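Local coordinates for protein RTX toxin RtxA (Vibrio vulnificus MO6-24/O, PDB 6IMP) that is a multifunctional secreted toxin whose alpha/beta hydrolase effector domain, the part crystallised here, probably acts as a hydrolase during infection, at residues Q55-K69 against E75-G86. Numbering follows the deposited sequence.
Sequences QTLLDHAVENGESQK and EAGRLTGYYHQG
Gln68 and Tyr83 form an antiparallel hydrogen-bonded pair, Gln68 N to Tyr83 O at 3.1 Å and Tyr83 N to Gln68 O at 2.9 Å, flanked by the non-hydrogen-bonded pairs Ser67–His84 and Lys69–Tyr82. The strand segments 67-69 and 78-84 run at 159°, their axes 4.7 Å apart. Helix 55-63 ends in a Schellman motif at Gly65, whose positive phi suits glycine, and the chain turns into the first strand; the helix thus packs across the hairpin, crossing strand 78-84 at 52°.

Tyr82 joins helix to sheet. Leu58 CD2 sits over the centre of its ring in a CH-pi contact, 3.6 Å from the centroid, while Val62 CG1 meets the ring edge. Tyrosine suits the place because its flat ring offers Leu58 a face and its length carries the hydroxyl to Gln55, whose NE2 donates to Tyr82 OH (3.2 Å) with the hydroxyl in the amide plane. The aliphatic part of Lys69 runs alongside the tyrosine. On the helix-facing side, Ser67 OG and His84 ND1 hydrogen bond at 3.0 Å in the imidazole plane, and Leu58 CD2 abuts the same ring's edge at CE1.

Gln85 closes the strand end: with CG between backbone N and carbonyl carbon (chi1 59°), its amide folds back so that NE2 donates to Gln68 OE1 and, from above the carbonyl plane, to Glu66 O, which also accepts from Gln85 N. On the sheet face shared with Gln68, Tyr83 packs on Leu131 of strand 129-133 and Leu161 of helix 147-164. Helix 52-63 thus packs against one face of a beta hairpin whose outermost strand, 67-73, is joined to strand 129-133 by the reversed strand 78-84, the start of the alpha/beta hydrolase sheet.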
loop_
_atom_site.group_PDB
_atom_site.type_symbol
_atom_site.label_atom_id
_atom_site.label_comp_id
_atom_site.label_asym_id
_atom_site.label_seq_id
_atom_site.Cartn_x
_atom_site.Cartn_y
_atom_site.Cartn_z
ATOM N N GLN A 55 -10.185 11.650 -12.154
ATOM C CA GLN A 55 -10.714 10.765 -13.188
ATOM C C GLN A 55 -10.318 11.286 -14.567
ATOM O O GLN A 55 -9.734 10.551 -15.366
ATOM C CB GLN A 55 -12.248 10.637 -13.064
ATOM C CG GLN A 55 -12.899 9.553 -13.931
ATOM C CD GLN A 55 -12.153 8.223 -13.919
ATOM O OE1 GLN A 55 -12.452 7.334 -13.116
ATOM N NE2 GLN A 55 -11.180 8.079 -14.819
ATOM N N THR A 56 -10.577 12.573 -14.809
ATOM C CA THR A 56 -10.259 13.207 -16.094
ATOM C C THR A 56 -8.773 13.010 -16.448
ATOM O O THR A 56 -8.452 12.511 -17.531
ATOM C CB THR A 56 -10.632 14.714 -16.113
ATOM O OG1 THR A 56 -10.186 15.341 -14.911
ATOM C CG2 THR A 56 -12.132 14.901 -16.224
ATOM N N LEU A 57 -7.882 13.322 -15.507
ATOM C CA LEU A 57 -6.450 13.065 -15.696
ATOM C C LEU A 57 -6.164 11.612 -16.094
ATOM O O LEU A 57 -5.187 11.334 -16.799
ATOM C CB LEU A 57 -5.669 13.388 -14.424
ATOM C CG LEU A 57 -5.657 14.823 -13.898
ATOM C CD1 LEU A 57 -4.764 14.871 -12.658
ATOM C CD2 LEU A 57 -5.192 15.820 -14.952
ATOM N N LEU A 58 -6.990 10.694 -15.590
ATOM C CA LEU A 58 -6.850 9.255 -15.858
ATOM C C LEU A 58 -7.445 8.845 -17.190
ATOM O O LEU A 58 -6.940 7.933 -17.833
ATOM C CB LEU A 58 -7.533 8.436 -14.760
ATOM C CG LEU A 58 -6.775 8.271 -13.445
ATOM C CD1 LEU A 58 -7.749 7.925 -12.332
ATOM C CD2 LEU A 58 -5.694 7.206 -13.565
ATOM N N ASP A 59 -8.580 9.443 -17.541
ATOM C CA ASP A 59 -9.193 9.248 -18.859
ATOM C C ASP A 59 -8.217 9.680 -19.937
ATOM O O ASP A 59 -7.935 8.934 -20.881
ATOM C CB ASP A 59 -10.474 10.081 -18.987
ATOM C CG ASP A 59 -11.614 9.533 -18.166
ATOM O OD1 ASP A 59 -11.512 8.380 -17.694
ATOM O OD2 ASP A 59 -12.619 10.258 -17.993
ATOM N N HIS A 60 -7.698 10.895 -19.787
ATOM C CA HIS A 60 -6.640 11.371 -20.655
ATOM C C HIS A 60 -5.523 10.322 -20.754
ATOM O O HIS A 60 -5.210 9.858 -21.840
ATOM C CB HIS A 60 -6.101 12.724 -20.175
ATOM C CG HIS A 60 -5.325 13.471 -21.222
ATOM N ND1 HIS A 60 -5.934 14.203 -22.224
ATOM C CD2 HIS A 60 -3.991 13.597 -21.423
ATOM C CE1 HIS A 60 -5.009 14.741 -22.998
ATOM N NE2 HIS A 60 -3.822 14.391 -22.534
ATOM N N ALA A 61 -4.989 9.884 -19.620
ATOM C CA ALA A 61 -3.870 8.936 -19.635
ATOM C C ALA A 61 -4.138 7.725 -20.538
ATOM O O ALA A 61 -3.279 7.351 -21.338
ATOM C CB ALA A 61 -3.526 8.484 -18.226
ATOM N N VAL A 62 -5.329 7.131 -20.425
ATOM C CA VAL A 62 -5.689 5.985 -21.276
ATOM C C VAL A 62 -5.726 6.362 -22.760
ATOM O O VAL A 62 -5.210 5.617 -23.596
ATOM C CB VAL A 62 -7.007 5.267 -20.858
ATOM C CG1 VAL A 62 -6.907 4.738 -19.440
ATOM C CG2 VAL A 62 -8.227 6.161 -20.995
ATOM N N GLU A 63 -6.270 7.542 -23.068
ATOM C CA GLU A 63 -6.391 8.015 -24.458
ATOM C C GLU A 63 -5.032 8.251 -25.135
ATOM O O GLU A 63 -4.856 7.918 -26.305
ATOM C CB GLU A 63 -7.256 9.281 -24.537
ATOM C CG GLU A 63 -8.728 9.027 -24.239
ATOM C CD GLU A 63 -9.614 10.232 -24.510
ATOM O OE1 GLU A 63 -9.993 10.927 -23.538
ATOM O OE2 GLU A 63 -9.946 10.473 -25.694
ATOM N N ASN A 64 -4.067 8.782 -24.384
ATOM C CA ASN A 64 -2.673 8.888 -24.860
ATOM C C ASN A 64 -1.930 7.531 -24.939
ATOM O O ASN A 64 -0.805 7.476 -25.431
ATOM C CB ASN A 64 -1.855 9.831 -23.952
ATOM C CG ASN A 64 -2.369 11.269 -23.959
ATOM O OD1 ASN A 64 -3.474 11.553 -24.431
ATOM N ND2 ASN A 64 -1.566 12.182 -23.403
ATOM N N GLY A 65 -2.522 6.464 -24.404
ATOM C CA GLY A 65 -1.807 5.194 -24.216
ATOM C C GLY A 65 -0.682 5.303 -23.197
ATOM O O GLY A 65 0.315 4.572 -23.274
ATOM N N GLU A 66 -0.837 6.241 -22.261
ATOM C CA GLU A 66 0.070 6.385 -21.116
ATOM C C GLU A 66 -0.255 5.334 -20.039
ATOM O O GLU A 66 0.644 4.772 -19.413
ATOM C CB GLU A 66 -0.030 7.803 -20.519
ATOM C CG GLU A 66 0.649 8.895 -21.341
ATOM C CD GLU A 66 0.467 10.290 -20.743
ATOM O OE1 GLU A 66 -0.680 10.800 -20.733
ATOM O OE2 GLU A 66 1.472 10.889 -20.294
ATOM N N SER A 67 -1.543 5.074 -19.832
ATOM C CA SER A 67 -1.985 4.110 -18.827
ATOM C C SER A 67 -3.182 3.302 -19.339
ATOM O O SER A 67 -3.950 3.787 -20.159
ATOM C CB SER A 67 -2.354 4.840 -17.534
ATOM O OG SER A 67 -1.338 5.756 -17.156
ATOM N N GLN A 68 -3.308 2.059 -18.879
ATOM C CA GLN A 68 -4.497 1.243 -19.157
ATOM C C GLN A 68 -5.183 0.794 -17.867
ATOM O O GLN A 68 -4.518 0.396 -16.912
ATOM C CB GLN A 68 -4.143 0.019 -20.015
ATOM C CG GLN A 68 -3.109 -0.927 -19.413
ATOM C CD GLN A 68 -1.757 -0.845 -20.101
ATOM O OE1 GLN A 68 -1.293 0.236 -20.466
ATOM N NE2 GLN A 68 -1.109 -1.991 -20.261
ATOM N N LYS A 69 -6.520 0.867 -17.855
ATOM C CA LYS A 69 -7.346 0.206 -16.828
ATOM C C LYS A 69 -6.990 -1.267 -16.716
ATOM O O LYS A 69 -6.657 -1.903 -17.718
ATOM C CB LYS A 69 -8.831 0.320 -17.168
ATOM C CG LYS A 69 -9.386 1.728 -17.075
ATOM C CD LYS A 69 -10.898 1.725 -16.874
ATOM C CE LYS A 69 -11.341 2.895 -16.007
ATOM N NZ LYS A 69 -12.820 2.995 -15.893
ATOM N N GLU A 75 -9.322 -13.007 -4.750
ATOM C CA GLU A 75 -9.868 -14.192 -4.090
ATOM C C GLU A 75 -11.315 -14.003 -3.579
ATOM O O GLU A 75 -12.039 -14.982 -3.413
ATOM C CB GLU A 75 -8.949 -14.648 -2.956
ATOM C CG GLU A 75 -9.400 -15.950 -2.295
ATOM C CD GLU A 75 -8.469 -16.417 -1.194
ATOM O OE1 GLU A 75 -7.543 -15.656 -0.831
ATOM O OE2 GLU A 75 -8.678 -17.541 -0.677
ATOM N N ALA A 76 -11.732 -12.756 -3.357
ATOM C CA ALA A 76 -13.112 -12.450 -2.915
ATOM C C ALA A 76 -13.935 -11.760 -4.000
ATOM O O ALA A 76 -15.103 -11.462 -3.793
ATOM C CB ALA A 76 -13.095 -11.590 -1.654
ATOM N N GLY A 77 -13.340 -11.508 -5.156
ATOM C CA GLY A 77 -13.970 -10.628 -6.149
ATOM C C GLY A 77 -12.939 -9.965 -7.042
ATOM O O GLY A 77 -11.809 -10.444 -7.153
ATOM N N ARG A 78 -13.320 -8.863 -7.685
ATOM C CA ARG A 78 -12.409 -8.193 -8.613
ATOM C C ARG A 78 -11.712 -6.960 -8.027
ATOM O O ARG A 78 -12.211 -6.316 -7.097
ATOM C CB ARG A 78 -13.079 -7.912 -9.960
ATOM C CG ARG A 78 -14.183 -6.878 -9.965
ATOM C CD ARG A 78 -15.055 -7.043 -11.203
ATOM N NE ARG A 78 -16.102 -6.031 -11.264
ATOM C CZ ARG A 78 -17.214 -6.044 -10.528
ATOM N NH1 ARG A 78 -18.112 -5.077 -10.668
ATOM N NH2 ARG A 78 -17.446 -7.028 -9.670
ATOM N N LEU A 79 -10.500 -6.728 -8.526
ATOM C CA LEU A 79 -9.589 -5.717 -7.994
ATOM C C LEU A 79 -9.228 -4.741 -9.105
ATOM O O LEU A 79 -8.526 -5.094 -10.058
ATOM C CB LEU A 79 -8.306 -6.366 -7.468
ATOM C CG LEU A 79 -8.426 -7.350 -6.305
ATOM C CD1 LEU A 79 -7.111 -8.096 -6.091
ATOM C CD2 LEU A 79 -8.849 -6.633 -5.030
ATOM N N THR A 80 -9.683 -3.505 -8.967
ATOM C CA THR A 80 -9.692 -2.582 -10.089
ATOM C C THR A 80 -8.707 -1.438 -9.901
ATOM O O THR A 80 -8.583 -0.880 -8.812
ATOM C CB THR A 80 -11.082 -1.998 -10.269
ATOM O OG1 THR A 80 -11.454 -1.308 -9.075
ATOM C CG2 THR A 80 -12.071 -3.103 -10.543
ATOM N N GLY A 81 -7.996 -1.116 -10.972
ATOM C CA GLY A 81 -7.317 0.172 -11.089
ATOM C C GLY A 81 -6.588 0.318 -12.410
ATOM O O GLY A 81 -7.059 -0.150 -13.447
ATOM N N TYR A 82 -5.434 0.976 -12.374
ATOM C CA TYR A 82 -4.655 1.212 -13.586
ATOM C C TYR A 82 -3.242 0.659 -13.483
ATOM O O TYR A 82 -2.702 0.434 -12.391
ATOM C CB TYR A 82 -4.610 2.698 -13.931
ATOM C CG TYR A 82 -5.970 3.348 -14.056
ATOM C CD1 TYR A 82 -6.745 3.594 -12.935
ATOM C CD2 TYR A 82 -6.463 3.758 -15.294
ATOM C CE1 TYR A 82 -7.983 4.206 -13.036
ATOM C CE2 TYR A 82 -7.697 4.386 -15.407
ATOM C CZ TYR A 82 -8.460 4.604 -14.278
ATOM O OH TYR A 82 -9.702 5.221 -14.382
ATOM N N TYR A 83 -2.684 0.381 -14.652
ATOM C CA TYR A 83 -1.257 0.233 -14.833
ATOM C C TYR A 83 -0.773 1.464 -15.568
ATOM O O TYR A 83 -1.141 1.671 -16.718
ATOM C CB TYR A 83 -0.978 -1.005 -15.669
ATOM C CG TYR A 83 0.471 -1.369 -15.730
ATOM C CD1 TYR A 83 1.036 -2.185 -14.766
ATOM C CD2 TYR A 83 1.284 -0.902 -16.755
ATOM C CE1 TYR A 83 2.377 -2.532 -14.811
ATOM C CE2 TYR A 83 2.624 -1.245 -16.817
ATOM C CZ TYR A 83 3.169 -2.063 -15.843
ATOM O OH TYR A 83 4.504 -2.405 -15.889
ATOM N N HIS A 84 0.010 2.304 -14.893
ATOM C CA HIS A 84 0.620 3.476 -15.541
ATOM C C HIS A 84 2.068 3.177 -15.954
ATOM O O HIS A 84 2.830 2.616 -15.164
ATOM C CB HIS A 84 0.635 4.678 -14.604
ATOM C CG HIS A 84 -0.593 4.834 -13.765
ATOM N ND1 HIS A 84 -1.725 5.481 -14.215
ATOM C CD2 HIS A 84 -0.812 4.567 -12.456
ATOM C CE1 HIS A 84 -2.611 5.552 -13.238
ATOM N NE2 HIS A 84 -2.082 5.009 -12.157
ATOM N N GLN A 85 2.463 3.620 -17.153
ATOM C CA GLN A 85 3.816 3.320 -17.682
ATOM C C GLN A 85 4.652 4.538 -18.078
ATOM O O GLN A 85 4.133 5.639 -18.279
ATOM C CB GLN A 85 3.759 2.320 -18.850
ATOM C CG GLN A 85 2.939 2.749 -20.048
ATOM C CD GLN A 85 2.071 1.623 -20.574
ATOM O OE1 GLN A 85 2.569 0.541 -20.897
ATOM N NE2 GLN A 85 0.761 1.857 -20.630
ATOM N N GLY A 86 5.958 4.306 -18.188
ATOM C CA GLY A 86 6.924 5.349 -18.535
ATOM C C GLY A 86 6.918 5.697 -20.011
ATOM O O GLY A 86 7.087 6.859 -20.379
#